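Local coordinates for CDP-4-keto-6-deoxy-D-glucose-3-dehydrase (Yersinia pseudotuberculosis, PDB 3BB8), which is a pyridoxal-phosphate-dependent dehydrase that probably removes the C3 hydroxyl of CDP-4-keto-6-deoxy-D-glucose during the making of a lipopolysaccharide deoxysugar, at residues A219-G227 / Q295-I306; G372-R383 / T401-I411. The protein carries 1 engineered substitution. All coordinates share one frame; numbering follows the deposited sequence.

The two contacts follow one another along the chain and lie on opposite sides of its centre, their own centres 27 Å apart. Their nearest atoms still come within about 5 Å, without touching, and both border the same pyridoxal phosphate. Contact 1 packs the loop that carries the engineered K220, covalently joined to the cofactor, against helix 293-323. Contact 2 holds F377, whose side chain lies about 4 Å from that cofactor. D194 of the pocket is near both: its side chain is about 4 Å from that of F377 and about 5 Å from that of H221. The second subunit reaches both contacts, at E226 in one and R383 in the other.

Contact 1 (A219-G227 / Q295-I306); sequences AKHITMGEG and QAACGLAQLERI. Engineered in segment 219-227: K220 (natural residue His). With PLP (pyridoxal-5'-phosphate), chain C.
M224 lies along the helix backbone at Q295 and G299. With CG beside its backbone N, anti to the carbonyl carbon, and the rest of the chain extended, its CG passes 3.2 Å from Q295 O, SD continues alongside the same carbonyl, and CE ends over the bare backbone of G299. The Q295 chain in turn reaches the loop: its NE2 donates to E226 O at 2.7 Å. That bond is fairly straight (162° at the hydrogen); the oxygen lies in the plane of the Q295 amide, while the donor sits 35° above the E226 carbonyl plane. Q295 OE1 is taken up by T292 OG1, which fixes the rotation of the amide.

I222 faces the helix one turn and more further along. CG1 sits between its own backbone N and carbonyl carbon (chi1 63°), which sends CD1 to L303 CD2 at 4.0 Å. This leaves I222 CG2 for I306 CD1, at 3.8 Å. I222 CB itself rests 3.6 Å from Q302 CB.

In this aspartate aminotransferase fold the loop joins strands 211-215 and 228-232 of the large sheet and carries K220, engineered in place of His. K220 NZ is bonded to PLP C4A at 1.3 Å, as in an internal aldimine, and points away from the helix.

T223 makes an ST turn, its OG1 accepting from G225 N at 2.9 Å and also bonding F216 O. Beyond it, the E226 side chain turns away from the helix to a salt bridge with K290 of the second subunit.

Contact 2 (G372-R383 / T401-I411); sequences GTRLLFAGNLTR and TDRIMNQTFWI
R374 and W410 pair backbone to backbone in a single antiparallel bridge of the hydrogen-bonded kind: R374 N to W410 O at 3.0 Å, and W410 N to R374 O at 2.8 Å. A weaker, bent bond runs from W410 NE1, at the ring edge, to L375 O at 3.1 Å.

The aromatic contacts gather on the same indole. R374 CB lies over one face, 3.6 Å from the centroid of the five-membered ring, a CH-pi contact. The R374 chain then bends at chi2 (-72°), and its guanidinium turns back to bond T373 O through NH1. W410 also points its edge at the face of F377, with the planes at 63°. F377 belongs to the cofactor pocket, where it meets F120.

Apolar packing joins the chain after the bridge to helix 399-407, where I404 CG2 pushes against L376 CD2 at 3.3 Å, a tight fit. Against the strand, the L375 and F409 side chains cross at about a right angle, CD2 meeting CB. At G379, closing a type II' turn begun at L376, the bare CA comes 3.9 Å from M405 CA, so turn and helix meet backbone to backbone. M405 SD lies beside R383 CD at 3.4 Å.

The ionic part lies at the far end. R383, extended from CG to NE, brings its guanidinium edge to D402 in a salt bridge; NE to OD1 is modelled at 2.5 Å, a doubtful length, while NH2 to OD2 is weak. R383 NH1 continues to S271 of the second subunit.

The positive charge of R383 is thus probably balanced by D402 at the dimer interface, while at the other end R374 CB over one face and a weak edge bond hold the indole next to F377 of the cofactor pocket.

Contact 1 (A219-G227 / Q295-I306)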
# COMPACT_ATOMS: atom_id res chain seq x y z
N ALA A 219 9.85 -8.42 10.75
CA ALA A 219 10.24 -9.81 10.96
C ALA A 219 11.15 -10.34 9.86
O ALA A 219 11.80 -11.38 10.04
CB ALA A 219 8.98 -10.68 11.05
N LYS A 220 11.23 -9.63 8.74
CA LYS A 220 12.04 -10.08 7.62
C LYS A 220 13.55 -9.73 7.67
O LYS A 220 14.01 -9.05 8.58
CB LYS A 220 11.36 -9.63 6.31
CG LYS A 220 10.25 -10.62 5.76
CD LYS A 220 8.86 -10.60 6.47
CE LYS A 220 8.03 -11.88 6.11
NZ LYS A 220 6.48 -11.95 6.27
N HIS A 221 14.31 -10.21 6.69
CA HIS A 221 15.76 -9.96 6.66
C HIS A 221 16.19 -8.52 6.94
O HIS A 221 17.05 -8.29 7.80
CB HIS A 221 16.32 -10.45 5.34
CG HIS A 221 16.22 -11.94 5.18
ND1 HIS A 221 17.18 -12.80 5.66
CD2 HIS A 221 15.26 -12.72 4.63
CE1 HIS A 221 16.81 -14.05 5.41
NE2 HIS A 221 15.65 -14.02 4.79
N ILE A 222 15.61 -7.55 6.23
CA ILE A 222 15.91 -6.14 6.49
C ILE A 222 14.55 -5.46 6.57
O ILE A 222 13.58 -5.98 6.02
CB ILE A 222 16.77 -5.50 5.36
CG1 ILE A 222 16.01 -5.51 4.03
CG2 ILE A 222 18.09 -6.22 5.26
CD1 ILE A 222 16.77 -4.84 2.89
N THR A 223 14.48 -4.31 7.22
CA THR A 223 13.18 -3.66 7.36
C THR A 223 13.07 -2.16 7.03
O THR A 223 14.05 -1.42 7.03
CB THR A 223 12.67 -3.86 8.79
OG1 THR A 223 11.34 -3.34 8.92
CG2 THR A 223 13.59 -3.13 9.76
N MET A 224 11.84 -1.73 6.76
CA MET A 224 11.54 -0.30 6.66
C MET A 224 10.36 0.10 7.54
O MET A 224 9.70 1.11 7.30
CB MET A 224 11.06 0.05 5.25
CG MET A 224 12.11 -0.19 4.17
SD MET A 224 11.57 0.40 2.55
CE MET A 224 12.69 -0.50 1.48
N GLY A 225 10.10 -0.70 8.57
CA GLY A 225 8.76 -0.84 9.11
C GLY A 225 7.76 -1.59 8.26
O GLY A 225 7.39 -2.72 8.56
N GLU A 226 7.31 -0.95 7.18
CA GLU A 226 6.38 -1.57 6.25
C GLU A 226 6.98 -1.21 4.90
O GLU A 226 7.37 -0.06 4.69
CB GLU A 226 4.97 -0.99 6.38
CG GLU A 226 4.28 -1.29 7.70
CD GLU A 226 3.65 -2.67 7.78
OE1 GLU A 226 3.82 -3.49 6.84
OE2 GLU A 226 2.97 -2.94 8.79
N GLY A 227 7.08 -2.19 4.01
CA GLY A 227 7.62 -1.95 2.69
C GLY A 227 8.00 -3.25 2.03
O GLY A 227 8.07 -4.29 2.69
N GLN A 295 10.89 5.60 4.58
CA GLN A 295 11.00 4.15 4.58
C GLN A 295 12.21 3.77 3.74
O GLN A 295 13.01 2.92 4.13
CB GLN A 295 9.73 3.53 3.98
CG GLN A 295 8.50 3.63 4.87
CD GLN A 295 7.18 3.62 4.09
OE1 GLN A 295 6.70 4.66 3.63
NE2 GLN A 295 6.61 2.44 3.91
N ALA A 296 12.35 4.39 2.58
CA ALA A 296 13.48 4.09 1.70
C ALA A 296 14.81 4.24 2.44
O ALA A 296 15.72 3.43 2.26
CB ALA A 296 13.46 5.02 0.48
N ALA A 297 14.92 5.27 3.27
CA ALA A 297 16.13 5.54 4.03
C ALA A 297 16.48 4.38 4.95
O ALA A 297 17.60 3.84 4.90
CB ALA A 297 15.96 6.82 4.86
N CYS A 298 15.52 3.99 5.79
CA CYS A 298 15.71 2.90 6.73
C CYS A 298 16.21 1.69 5.96
O CYS A 298 17.18 1.05 6.35
CB CYS A 298 14.40 2.57 7.44
SG CYS A 298 14.54 1.45 8.85
N GLY A 299 15.55 1.39 4.85
CA GLY A 299 15.96 0.25 4.04
C GLY A 299 17.38 0.37 3.51
O GLY A 299 18.11 -0.61 3.47
N LEU A 300 17.77 1.58 3.11
CA LEU A 300 19.12 1.79 2.57
C LEU A 300 20.18 1.44 3.61
O LEU A 300 21.12 0.71 3.32
CB LEU A 300 19.30 3.23 2.08
CG LEU A 300 20.63 3.52 1.37
CD1 LEU A 300 20.81 2.61 0.16
CD2 LEU A 300 20.65 4.97 0.95
N ALA A 301 20.02 1.97 4.82
CA ALA A 301 20.96 1.68 5.91
C ALA A 301 21.04 0.17 6.11
O ALA A 301 22.14 -0.41 6.14
CB ALA A 301 20.49 2.35 7.21
N GLN A 302 19.88 -0.47 6.23
CA GLN A 302 19.78 -1.91 6.42
C GLN A 302 20.58 -2.68 5.36
O GLN A 302 21.18 -3.71 5.65
CB GLN A 302 18.31 -2.37 6.36
CG GLN A 302 17.42 -1.94 7.53
CD GLN A 302 17.62 -2.81 8.77
OE1 GLN A 302 18.53 -2.59 9.56
NE2 GLN A 302 16.75 -3.80 8.94
N LEU A 303 20.57 -2.18 4.13
CA LEU A 303 21.28 -2.85 3.05
C LEU A 303 22.77 -3.05 3.31
O LEU A 303 23.40 -3.94 2.74
CB LEU A 303 21.09 -2.09 1.73
CG LEU A 303 19.84 -2.45 0.92
CD1 LEU A 303 19.77 -1.57 -0.32
CD2 LEU A 303 19.89 -3.92 0.53
N GLU A 304 23.34 -2.23 4.18
CA GLU A 304 24.76 -2.39 4.48
C GLU A 304 24.97 -3.68 5.28
O GLU A 304 25.91 -4.43 5.04
CB GLU A 304 25.27 -1.19 5.27
CG GLU A 304 25.14 0.15 4.54
CD GLU A 304 25.64 1.33 5.37
OE1 GLU A 304 26.83 1.30 5.79
OE2 GLU A 304 24.86 2.27 5.61
N ARG A 305 24.05 -3.93 6.21
CA ARG A 305 24.12 -5.09 7.10
C ARG A 305 23.55 -6.40 6.55
O ARG A 305 23.61 -7.42 7.24
CB ARG A 305 23.41 -4.73 8.41
CG ARG A 305 23.73 -3.30 8.84
CD ARG A 305 22.86 -2.77 9.96
NE ARG A 305 23.30 -3.20 11.28
CZ ARG A 305 23.13 -2.50 12.40
NH1 ARG A 305 22.51 -1.32 12.36
NH2 ARG A 305 23.55 -2.98 13.56
N ILE A 306 23.03 -6.40 5.33
CA ILE A 306 22.44 -7.61 4.78
C ILE A 306 23.39 -8.80 4.67
O ILE A 306 23.02 -9.93 5.00
CB ILE A 306 21.81 -7.35 3.39
CG1 ILE A 306 21.15 -8.63 2.86
CG2 ILE A 306 22.86 -6.87 2.41
CD1 ILE A 306 20.02 -9.14 3.72
N1 PLP C . 4.87 -13.95 1.58
C2 PLP C . 5.58 -14.53 2.62
C2A PLP C . 6.03 -15.97 2.44
C3 PLP C . 5.86 -13.77 3.79
O3 PLP C . 6.55 -14.30 4.83
C4 PLP C . 5.41 -12.39 3.90
C4A PLP C . 5.77 -11.59 5.20
C5 PLP C . 4.67 -11.85 2.79
C6 PLP C . 4.42 -12.68 1.63
C5A PLP C . 4.10 -10.47 2.67
O4P PLP C . 4.85 -9.51 3.26
P PLP C . 4.29 -8.29 4.14
O1P PLP C . 5.39 -7.25 4.16
O2P PLP C . 4.04 -8.92 5.64
O3P PLP C . 2.97 -7.77 3.55

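Contact 2 (G372-R383 / T401-I411)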
# COMPACT_ATOMS: atom_id res chain seq x y z
N GLY A 372 9.96 -17.83 22.01
CA GLY A 372 8.88 -17.58 21.07
C GLY A 372 8.79 -18.62 19.97
O GLY A 372 9.80 -19.14 19.50
N THR A 373 7.56 -18.93 19.57
CA THR A 373 7.33 -19.88 18.49
C THR A 373 6.27 -19.30 17.55
O THR A 373 5.54 -18.37 17.92
CB THR A 373 6.82 -21.26 19.00
OG1 THR A 373 5.60 -21.08 19.72
CG2 THR A 373 7.86 -21.91 19.91
N ARG A 374 6.20 -19.85 16.34
CA ARG A 374 5.23 -19.41 15.36
C ARG A 374 4.82 -20.62 14.55
O ARG A 374 5.65 -21.46 14.22
CB ARG A 374 5.85 -18.38 14.39
CG ARG A 374 6.19 -17.04 15.02
CD ARG A 374 4.94 -16.28 15.32
NE ARG A 374 5.22 -14.98 15.93
CZ ARG A 374 5.52 -14.79 17.21
NH1 ARG A 374 5.57 -15.82 18.04
NH2 ARG A 374 5.75 -13.56 17.65
N LEU A 375 3.54 -20.72 14.22
CA LEU A 375 3.11 -21.83 13.40
C LEU A 375 3.54 -21.44 11.98
O LEU A 375 3.90 -20.29 11.74
CB LEU A 375 1.59 -22.01 13.52
CG LEU A 375 1.10 -22.32 14.94
CD1 LEU A 375 -0.33 -22.86 14.88
CD2 LEU A 375 2.01 -23.36 15.62
N LEU A 376 3.53 -22.39 11.05
CA LEU A 376 3.94 -22.10 9.68
C LEU A 376 2.88 -21.33 8.88
O LEU A 376 2.36 -21.81 7.87
CB LEU A 376 4.32 -23.41 8.95
CG LEU A 376 5.12 -23.26 7.65
CD1 LEU A 376 6.29 -22.37 7.90
CD2 LEU A 376 5.60 -24.61 7.15
N PHE A 377 2.58 -20.13 9.36
CA PHE A 377 1.61 -19.23 8.75
C PHE A 377 0.26 -19.93 8.65
O PHE A 377 -0.19 -20.56 9.60
CB PHE A 377 2.09 -18.78 7.36
CG PHE A 377 3.47 -18.17 7.38
CD1 PHE A 377 3.82 -17.21 8.33
CD2 PHE A 377 4.44 -18.58 6.47
CE1 PHE A 377 5.12 -16.68 8.39
CE2 PHE A 377 5.75 -18.06 6.51
CZ PHE A 377 6.08 -17.11 7.47
N ALA A 378 -0.41 -19.82 7.50
CA ALA A 378 -1.72 -20.44 7.35
C ALA A 378 -1.82 -21.97 7.52
O ALA A 378 -2.93 -22.51 7.59
CB ALA A 378 -2.32 -20.03 5.99
N GLY A 379 -0.68 -22.65 7.60
CA GLY A 379 -0.72 -24.10 7.75
C GLY A 379 -1.25 -24.73 6.48
O GLY A 379 -0.49 -25.25 5.67
N ASN A 380 -2.56 -24.70 6.31
CA ASN A 380 -3.19 -25.23 5.11
C ASN A 380 -4.25 -24.21 4.69
O ASN A 380 -5.33 -24.15 5.28
CB ASN A 380 -3.86 -26.58 5.36
CG ASN A 380 -4.49 -27.17 4.11
OD1 ASN A 380 -4.81 -28.36 4.05
ND2 ASN A 380 -4.68 -26.33 3.09
N LEU A 381 -3.91 -23.41 3.68
CA LEU A 381 -4.80 -22.37 3.19
C LEU A 381 -6.22 -22.84 2.92
O LEU A 381 -7.17 -22.16 3.29
CB LEU A 381 -4.20 -21.72 1.94
CG LEU A 381 -3.06 -20.74 2.24
CD1 LEU A 381 -2.28 -20.42 0.99
CD2 LEU A 381 -3.63 -19.47 2.88
N THR A 382 -6.38 -24.00 2.29
CA THR A 382 -7.71 -24.51 1.99
C THR A 382 -8.57 -24.74 3.22
O THR A 382 -9.78 -24.87 3.10
CB THR A 382 -7.66 -25.81 1.18
OG1 THR A 382 -6.99 -26.83 1.93
CG2 THR A 382 -6.94 -25.59 -0.13
N ARG A 383 -7.95 -24.80 4.40
CA ARG A 383 -8.70 -25.00 5.64
C ARG A 383 -8.89 -23.71 6.42
O ARG A 383 -9.39 -23.72 7.55
CB ARG A 383 -8.00 -26.02 6.54
CG ARG A 383 -7.90 -27.42 5.95
CD ARG A 383 -7.25 -28.38 6.94
NE ARG A 383 -7.15 -29.71 6.36
CZ ARG A 383 -8.16 -30.57 6.27
NH1 ARG A 383 -9.36 -30.23 6.73
NH2 ARG A 383 -7.98 -31.76 5.70
N THR A 401 0.93 -31.05 4.00
CA THR A 401 0.43 -29.71 4.33
C THR A 401 -0.37 -29.80 5.61
O THR A 401 -0.21 -28.98 6.51
CB THR A 401 -0.50 -29.16 3.22
OG1 THR A 401 0.22 -29.09 1.98
CG2 THR A 401 -1.00 -27.78 3.58
N ASP A 402 -1.25 -30.79 5.69
CA ASP A 402 -2.07 -30.99 6.88
C ASP A 402 -1.16 -31.29 8.07
O ASP A 402 -1.40 -30.82 9.19
CB ASP A 402 -3.05 -32.15 6.69
CG ASP A 402 -4.31 -31.72 5.96
OD1 ASP A 402 -4.85 -30.65 6.31
OD2 ASP A 402 -4.76 -32.46 5.06
N ARG A 403 -0.12 -32.07 7.82
CA ARG A 403 0.79 -32.42 8.90
C ARG A 403 1.45 -31.14 9.42
O ARG A 403 1.67 -30.98 10.62
CB ARG A 403 1.86 -33.41 8.41
CG ARG A 403 2.50 -34.19 9.54
CD ARG A 403 3.71 -34.96 9.08
NE ARG A 403 4.40 -35.57 10.21
CZ ARG A 403 5.70 -35.87 10.22
NH1 ARG A 403 6.45 -35.61 9.16
NH2 ARG A 403 6.24 -36.42 11.30
N ILE A 404 1.76 -30.23 8.50
CA ILE A 404 2.41 -28.98 8.88
C ILE A 404 1.44 -28.14 9.68
O ILE A 404 1.81 -27.53 10.68
CB ILE A 404 2.88 -28.18 7.63
CG1 ILE A 404 4.01 -28.94 6.93
CG2 ILE A 404 3.34 -26.80 8.04
CD1 ILE A 404 4.54 -28.26 5.69
N MET A 405 0.19 -28.11 9.24
CA MET A 405 -0.84 -27.34 9.92
C MET A 405 -1.00 -27.82 11.35
O MET A 405 -1.20 -27.02 12.26
CB MET A 405 -2.18 -27.47 9.19
CG MET A 405 -3.34 -26.76 9.88
SD MET A 405 -4.93 -27.19 9.15
CE MET A 405 -4.97 -28.94 9.49
N ASN A 406 -0.89 -29.13 11.55
CA ASN A 406 -1.05 -29.72 12.88
C ASN A 406 0.20 -29.91 13.72
O ASN A 406 0.16 -29.71 14.93
CB ASN A 406 -1.71 -31.10 12.78
CG ASN A 406 -3.13 -31.03 12.31
OD1 ASN A 406 -3.98 -30.41 12.95
ND2 ASN A 406 -3.41 -31.68 11.18
N GLN A 407 1.30 -30.28 13.09
CA GLN A 407 2.52 -30.59 13.83
C GLN A 407 3.75 -29.70 13.68
O GLN A 407 4.74 -29.90 14.40
CB GLN A 407 2.92 -32.03 13.51
CG GLN A 407 1.80 -33.04 13.72
CD GLN A 407 1.51 -33.26 15.19
OE1 GLN A 407 2.39 -33.67 15.95
NE2 GLN A 407 0.28 -33.00 15.60
N THR A 408 3.72 -28.74 12.77
CA THR A 408 4.89 -27.90 12.55
C THR A 408 4.85 -26.53 13.22
O THR A 408 3.79 -26.00 13.53
CB THR A 408 5.13 -27.71 11.04
OG1 THR A 408 5.18 -28.99 10.42
CG2 THR A 408 6.45 -26.97 10.78
N PHE A 409 6.03 -25.97 13.45
CA PHE A 409 6.16 -24.66 14.05
C PHE A 409 7.62 -24.25 13.85
O PHE A 409 8.45 -25.09 13.51
CB PHE A 409 5.79 -24.71 15.54
CG PHE A 409 6.81 -25.39 16.41
CD1 PHE A 409 7.80 -24.64 17.06
CD2 PHE A 409 6.79 -26.76 16.59
CE1 PHE A 409 8.75 -25.27 17.88
CE2 PHE A 409 7.74 -27.40 17.39
CZ PHE A 409 8.72 -26.65 18.04
N TRP A 410 7.95 -22.98 14.05
CA TRP A 410 9.33 -22.55 13.88
C TRP A 410 9.76 -21.61 14.98
O TRP A 410 8.93 -20.97 15.63
CB TRP A 410 9.56 -21.89 12.51
CG TRP A 410 8.65 -20.73 12.17
CD1 TRP A 410 7.38 -20.79 11.68
CD2 TRP A 410 8.98 -19.33 12.25
NE1 TRP A 410 6.89 -19.53 11.44
CE2 TRP A 410 7.85 -18.61 11.78
CE3 TRP A 410 10.11 -18.62 12.66
CZ2 TRP A 410 7.83 -17.22 11.72
CZ3 TRP A 410 10.09 -17.23 12.60
CH2 TRP A 410 8.95 -16.54 12.13
N ILE A 411 11.07 -21.53 15.20
CA ILE A 411 11.63 -20.60 16.18
C ILE A 411 12.77 -19.79 15.58
O ILE A 411 13.02 -19.84 14.38
CB ILE A 411 12.13 -21.35 17.43
CG1 ILE A 411 13.24 -22.33 17.05
CG2 ILE A 411 10.99 -22.07 18.12
CD1 ILE A 411 13.45 -23.43 18.07